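Local coordinates for Mgp-operon protein 3 (Mycoplasma pneumoniae, PDB 6RJ1) that takes part in cell adhesion at the mycoplasma surface, probably by binding sugars of host cells, as an adhesin of the MgpC family, at residues 265-270 / 352-357; 489-494 / 708-713. One frame throughout, in Å; residues are numbered along the deposited sequence.

Contact 1 of 2, residues 265-270 / 352-357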
loop_
_atom_site.group_PDB
_atom_site.type_symbol
_atom_site.label_atom_id
_atom_site.label_comp_id
_atom_site.label_asym_id
_atom_site.label_seq_id
_atom_site.Cartn_x
_atom_site.Cartn_y
_atom_site.Cartn_z
ATOM N N GLU A 265 3.777 25.143 -13.917
ATOM C CA GLU A 265 4.898 25.882 -13.321
ATOM C C GLU A 265 4.485 27.301 -12.919
ATOM O O GLU A 265 4.848 27.761 -11.833
ATOM C CB GLU A 265 6.097 25.933 -14.290
ATOM C CG GLU A 265 6.902 24.646 -14.351
ATOM C CD GLU A 265 7.920 24.515 -15.471
ATOM O OE1 GLU A 265 8.741 23.572 -15.405
ATOM O OE2 GLU A 265 7.898 25.339 -16.416
ATOM N N ASN A 266 3.713 27.979 -13.789
ATOM C CA ASN A 266 3.231 29.341 -13.564
ATOM C C ASN A 266 2.095 29.387 -12.539
ATOM O O ASN A 266 2.071 30.299 -11.703
ATOM C CB ASN A 266 2.792 29.991 -14.885
ATOM C CG ASN A 266 3.881 30.125 -15.931
ATOM O OD1 ASN A 266 5.060 30.373 -15.634
ATOM N ND2 ASN A 266 3.496 29.969 -17.192
ATOM N N ASP A 267 1.164 28.407 -12.609
ATOM C CA ASP A 267 0.007 28.305 -11.714
ATOM C C ASP A 267 0.380 27.880 -10.293
ATOM O O ASP A 267 -0.203 28.388 -9.332
ATOM C CB ASP A 267 -1.054 27.354 -12.294
ATOM C CG ASP A 267 -2.360 27.324 -11.518
ATOM O OD1 ASP A 267 -3.043 28.377 -11.459
ATOM O OD2 ASP A 267 -2.707 26.249 -10.980
ATOM N N ALA A 268 1.332 26.943 -10.163
ATOM C CA ALA A 268 1.756 26.395 -8.877
ATOM C C ALA A 268 3.282 26.479 -8.634
ATOM O O ALA A 268 3.938 25.439 -8.531
ATOM C CB ALA A 268 1.264 24.954 -8.745
ATOM N N PRO A 269 3.887 27.680 -8.500
ATOM C CA PRO A 269 5.340 27.722 -8.252
ATOM C C PRO A 269 5.726 27.357 -6.816
ATOM O O PRO A 269 4.928 27.516 -5.892
ATOM C CB PRO A 269 5.716 29.171 -8.581
ATOM C CG PRO A 269 4.490 29.942 -8.322
ATOM C CD PRO A 269 3.313 29.041 -8.567
ATOM N N LEU A 270 6.962 26.881 -6.634
ATOM C CA LEU A 270 7.527 26.532 -5.332
ATOM C C LEU A 270 7.845 27.825 -4.568
ATOM O O LEU A 270 8.031 28.872 -5.198
ATOM C CB LEU A 270 8.810 25.715 -5.563
ATOM C CG LEU A 270 9.401 24.955 -4.379
ATOM C CD1 LEU A 270 8.596 23.723 -4.064
ATOM C CD2 LEU A 270 10.827 24.552 -4.666
ATOM N N THR A 352 -1.788 31.511 -8.365
ATOM C CA THR A 352 -3.128 31.367 -7.793
ATOM C C THR A 352 -3.449 29.963 -7.277
ATOM O O THR A 352 -4.296 29.835 -6.387
ATOM C CB THR A 352 -4.196 31.837 -8.800
ATOM O OG1 THR A 352 -4.069 31.082 -10.008
ATOM C CG2 THR A 352 -4.120 33.334 -9.091
ATOM N N PHE A 353 -2.795 28.918 -7.841
ATOM C CA PHE A 353 -3.027 27.503 -7.500
ATOM C C PHE A 353 -4.509 27.168 -7.764
ATOM O O PHE A 353 -5.202 26.613 -6.907
ATOM C CB PHE A 353 -2.609 27.177 -6.047
ATOM C CG PHE A 353 -1.140 27.320 -5.734
ATOM C CD1 PHE A 353 -0.592 28.565 -5.447
ATOM C CD2 PHE A 353 -0.316 26.204 -5.663
ATOM C CE1 PHE A 353 0.762 28.695 -5.142
ATOM C CE2 PHE A 353 1.034 26.334 -5.337
ATOM C CZ PHE A 353 1.566 27.581 -5.095
ATOM N N SER A 354 -4.989 27.580 -8.946
ATOM C CA SER A 354 -6.366 27.422 -9.408
ATOM C C SER A 354 -6.565 26.164 -10.261
ATOM O O SER A 354 -7.707 25.740 -10.461
ATOM C CB SER A 354 -6.795 28.661 -10.189
ATOM O OG SER A 354 -5.863 28.950 -11.219
ATOM N N LYS A 355 -5.464 25.565 -10.758
ATOM C CA LYS A 355 -5.516 24.366 -11.599
ATOM C C LYS A 355 -4.682 23.213 -11.022
ATOM O O LYS A 355 -5.132 22.063 -11.043
ATOM C CB LYS A 355 -5.088 24.692 -13.051
ATOM C CG LYS A 355 -5.997 25.682 -13.764
ATOM C CD LYS A 355 -5.627 25.856 -15.237
ATOM C CE LYS A 355 -5.858 27.276 -15.719
ATOM N NZ LYS A 355 -5.175 28.329 -14.914
ATOM N N TYR A 356 -3.473 23.529 -10.514
ATOM C CA TYR A 356 -2.519 22.553 -9.968
ATOM C C TYR A 356 -1.992 22.908 -8.582
ATOM O O TYR A 356 -1.972 24.078 -8.196
ATOM C CB TYR A 356 -1.309 22.378 -10.912
ATOM C CG TYR A 356 -1.660 21.899 -12.300
ATOM C CD1 TYR A 356 -1.769 20.538 -12.583
ATOM C CD2 TYR A 356 -1.855 22.801 -13.342
ATOM C CE1 TYR A 356 -2.097 20.090 -13.864
ATOM C CE2 TYR A 356 -2.182 22.365 -14.627
ATOM C CZ TYR A 356 -2.303 21.008 -14.884
ATOM O OH TYR A 356 -2.634 20.577 -16.144
ATOM N N LEU A 357 -1.514 21.877 -7.863
ATOM C CA LEU A 357 -0.882 21.995 -6.552
ATOM C C LEU A 357 0.582 21.593 -6.699
ATOM O O LEU A 357 0.888 20.662 -7.445
ATOM C CB LEU A 357 -1.529 21.053 -5.515
ATOM C CG LEU A 357 -3.001 21.238 -5.166
ATOM C CD1 LEU A 357 -3.582 19.937 -4.644
ATOM C CD2 LEU A 357 -3.209 22.375 -4.161
#
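The carboxylate of Asp-267, at the end of helix 253-267, faces a turn of backbone at Ser-354, Lys-355 and Tyr-356, and polar bonds dominate the contact. OD1 accepts from Ser-354 OG at 2.9 Å and from Ser-354 N at 3.3 Å, both on its syn side and somewhat out of the carboxylate plane; Thr-352 OG1 adds a weak third bond. OD2 takes two backbone donors. Lys-355 N reaches it at 2.8 Å from the syn side, 28° out of plane, whereas Tyr-356 N, at 2.9 Å, arrives nearly along the C-O axis with an almost straight N-H (165°). With CG anti to the backbone N (chi1 -173°), the carboxylate swings into this turn. Phe-353 N donates to Asp-267 O at 3.0 Å. Lys-355 NZ, of opposite charge, stays 4.1 Å from Asp-267 OD1, beyond a salt bridge.

Apolar contact follows beyond the helix end. Ala-268 CA lies over one face of the Phe-353 ring, 3.9 Å from its centroid, in a CH-pi contact. Ala-268 CB packs alongside Phe-353 CD2 and Tyr-356 CB.

Strand 356-358 pairs antiparallel with strand 239-241, Lys-355 and Leu-357 bonding by backbone to Leu-242 and Glu-240. The carboxylate bonds, with that of Phe-353 N, join the helix end to loop 352-355 and the strand's start. Four donors, apart from the weak one, fix the rotation of a buried carboxylate and would be expected to favour its ionised form.

Contact 2 of 2, residues 489-494 / 708-713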
loop_
_atom_site.group_PDB
_atom_site.type_symbol
_atom_site.label_atom_id
_atom_site.label_comp_id
_atom_site.label_asym_id
_atom_site.label_seq_id
_atom_site.Cartn_x
_atom_site.Cartn_y
_atom_site.Cartn_z
ATOM N N LYS A 489 19.514 -9.731 -5.026
ATOM C CA LYS A 489 18.510 -9.196 -5.952
ATOM C C LYS A 489 17.144 -9.288 -5.298
ATOM O O LYS A 489 16.922 -10.164 -4.448
ATOM C CB LYS A 489 18.488 -9.984 -7.269
ATOM C CG LYS A 489 19.702 -9.777 -8.158
ATOM C CD LYS A 489 19.755 -10.827 -9.251
ATOM C CE LYS A 489 21.000 -10.675 -10.081
ATOM N NZ LYS A 489 20.984 -11.562 -11.267
ATOM N N ALA A 490 16.229 -8.381 -5.688
ATOM C CA ALA A 490 14.867 -8.363 -5.181
ATOM C C ALA A 490 14.016 -9.410 -5.898
ATOM O O ALA A 490 14.349 -9.847 -7.013
ATOM C CB ALA A 490 14.265 -6.983 -5.383
ATOM N N THR A 491 12.914 -9.808 -5.254
ATOM C CA THR A 491 11.914 -10.729 -5.794
ATOM C C THR A 491 10.752 -9.863 -6.265
ATOM O O THR A 491 10.318 -8.979 -5.532
ATOM C CB THR A 491 11.436 -11.721 -4.714
ATOM O OG1 THR A 491 12.562 -12.274 -4.035
ATOM C CG2 THR A 491 10.547 -12.832 -5.279
ATOM N N TRP A 492 10.247 -10.121 -7.481
ATOM C CA TRP A 492 9.108 -9.394 -8.042
ATOM C C TRP A 492 7.823 -9.802 -7.338
ATOM O O TRP A 492 7.611 -10.997 -7.119
ATOM C CB TRP A 492 8.965 -9.717 -9.534
ATOM C CG TRP A 492 10.066 -9.175 -10.385
ATOM C CD1 TRP A 492 11.155 -9.851 -10.847
ATOM C CD2 TRP A 492 10.163 -7.846 -10.907
ATOM N NE1 TRP A 492 11.931 -9.022 -11.622
ATOM C CE2 TRP A 492 11.349 -7.781 -11.670
ATOM C CE3 TRP A 492 9.358 -6.699 -10.808
ATOM C CZ2 TRP A 492 11.747 -6.617 -12.336
ATOM C CZ3 TRP A 492 9.763 -5.542 -11.453
ATOM C CH2 TRP A 492 10.941 -5.510 -12.210
ATOM N N TRP A 493 6.946 -8.827 -7.024
ATOM C CA TRP A 493 5.637 -9.130 -6.441
ATOM C C TRP A 493 4.750 -9.868 -7.464
ATOM O O TRP A 493 3.984 -10.758 -7.080
ATOM C CB TRP A 493 4.936 -7.869 -5.933
ATOM C CG TRP A 493 5.330 -7.467 -4.543
ATOM C CD1 TRP A 493 5.892 -6.284 -4.164
ATOM C CD2 TRP A 493 5.180 -8.245 -3.345
ATOM N NE1 TRP A 493 6.095 -6.269 -2.806
ATOM C CE2 TRP A 493 5.664 -7.460 -2.276
ATOM C CE3 TRP A 493 4.662 -9.529 -3.069
ATOM C CZ2 TRP A 493 5.679 -7.926 -0.953
ATOM C CZ3 TRP A 493 4.660 -9.983 -1.758
ATOM C CH2 TRP A 493 5.176 -9.194 -0.718
ATOM N N ALA A 494 4.906 -9.527 -8.768
ATOM C CA ALA A 494 4.194 -10.137 -9.896
ATOM C C ALA A 494 4.541 -11.617 -10.055
ATOM O O ALA A 494 3.805 -12.347 -10.718
ATOM C CB ALA A 494 4.499 -9.381 -11.185
ATOM N N ARG A 708 13.966 -16.002 -2.269
ATOM C CA ARG A 708 15.392 -15.712 -2.447
ATOM C C ARG A 708 15.913 -16.448 -3.684
ATOM O O ARG A 708 16.624 -15.850 -4.492
ATOM C CB ARG A 708 16.204 -16.073 -1.183
ATOM C CG ARG A 708 17.716 -16.120 -1.398
ATOM C CD ARG A 708 18.512 -15.507 -0.277
ATOM N NE ARG A 708 18.685 -16.423 0.847
ATOM C CZ ARG A 708 19.859 -16.729 1.383
ATOM N NH1 ARG A 708 20.978 -16.210 0.891
ATOM N NH2 ARG A 708 19.927 -17.560 2.415
ATOM N N GLU A 709 15.534 -17.736 -3.835
ATOM C CA GLU A 709 15.919 -18.590 -4.958
ATOM C C GLU A 709 15.350 -18.054 -6.268
ATOM O O GLU A 709 16.079 -17.985 -7.259
ATOM C CB GLU A 709 15.500 -20.048 -4.712
ATOM C CG GLU A 709 16.415 -20.780 -3.740
ATOM C CD GLU A 709 15.962 -22.136 -3.221
ATOM O OE1 GLU A 709 14.845 -22.582 -3.576
ATOM O OE2 GLU A 709 16.733 -22.754 -2.447
ATOM N N ASN A 710 14.070 -17.628 -6.259
ATOM C CA ASN A 710 13.384 -17.030 -7.412
ATOM C C ASN A 710 14.070 -15.724 -7.848
ATOM O O ASN A 710 14.127 -15.447 -9.044
ATOM C CB ASN A 710 11.910 -16.791 -7.086
ATOM C CG ASN A 710 11.106 -16.117 -8.161
ATOM O OD1 ASN A 710 10.592 -16.745 -9.079
ATOM N ND2 ASN A 710 10.930 -14.830 -8.043
ATOM N N ALA A 711 14.594 -14.943 -6.886
ATOM C CA ALA A 711 15.297 -13.688 -7.152
ATOM C C ALA A 711 16.684 -13.929 -7.771
ATOM O O ALA A 711 17.093 -13.186 -8.666
ATOM C CB ALA A 711 15.432 -12.888 -5.868
ATOM N N GLN A 712 17.394 -14.972 -7.296
ATOM C CA GLN A 712 18.751 -15.333 -7.718
ATOM C C GLN A 712 18.820 -16.023 -9.084
ATOM O O GLN A 712 19.911 -16.118 -9.653
ATOM C CB GLN A 712 19.452 -16.173 -6.633
ATOM C CG GLN A 712 20.492 -15.395 -5.802
ATOM C CD GLN A 712 19.966 -14.172 -5.055
ATOM O OE1 GLN A 712 20.289 -13.023 -5.388
ATOM N NE2 GLN A 712 19.165 -14.388 -4.019
ATOM N N SER A 713 17.668 -16.469 -9.622
ATOM C CA SER A 713 17.569 -17.119 -10.929
ATOM C C SER A 713 17.818 -16.096 -12.043
ATOM O O SER A 713 17.204 -15.021 -12.053
ATOM C CB SER A 713 16.202 -17.776 -11.098
ATOM O OG SER A 713 16.136 -18.530 -12.297
#
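Lys-489 N donates to Gln-712 OE1 in the one hydrogen bond identified between segments 489-494 and 708-713, which lie on strand 487-492 and helix 701-712. At 3.4 Å it is long and counts as weak, although the N-H points almost straight at the oxygen (166°). Gln-712 CB points away from the strand, and the amide returns because the chain is bent by the turn about CB-CG (chi2 59°), which carries OE1 up to the backbone of Lys-489.

The centre of the contact is Ala-711, whose methyl is aimed at the strand. Its CB stands 3.4 Å from Lys-489 O and an equal 3.4 Å from Ala-490 O, so two successive carbonyl oxygens border the same methyl. Thr-491 OG1 approaches that carbon too, at 3.5 Å. The backbones are correspondingly close here, with the CA atoms of Thr-491 and Ala-711 4.7 Å apart.

Lys-489 runs past the last turn of the helix with its chain extended beyond CG. The aliphatic part does the touching: CD lies 3.6 Å from Ala-711 O, and CB 3.8 Å from the same oxygen.

The two branches of Thr-491 serve different neighbours. Its hydroxyl bonds to the carbonyl of Ala-707, one residue before segment 708-713, while CG2, anti to the backbone N, turns to the side-chain amide of Asn-710. Val-723 of strand 723-732 touches both Thr-491 and Asn-710. Thr-491 is also hydrogen-bonded through its backbone to Tyr-478 of the adjacent antiparallel strand 477-482.

Helix 701-712 therefore lies against strand 487-492 of a mixed sheet chiefly through van der Waals contact at a small residue. With its polar share across the two segments confined to a weak bond, the join depends mainly on the fit of the Ala-711 methyl against the strand backbone, supplemented by the Thr-491 hydroxyl bond to the helix.

Overall arrangement
The two contacts are separate sites in one chain: their centres lie 42 Å apart, their nearest atoms are about 28 Å apart, and they do not touch. Contact 1 closes before contact 2 opens along the sequence, so neither loop encloses the other. Contact 1 is the more peripheral, its centre 28 Å from the centre of the chain against 20 Å for contact 2. Each involves the C-terminal end of a helix, which meets a loop leading into a strand in contact 1 and a strand backbone in contact 2. The chemistry differs, a multiply bonded carboxylate in one and an alanine methyl in the other. Segment 489-494 belongs to the part of the chain related to the MgpC adhesins.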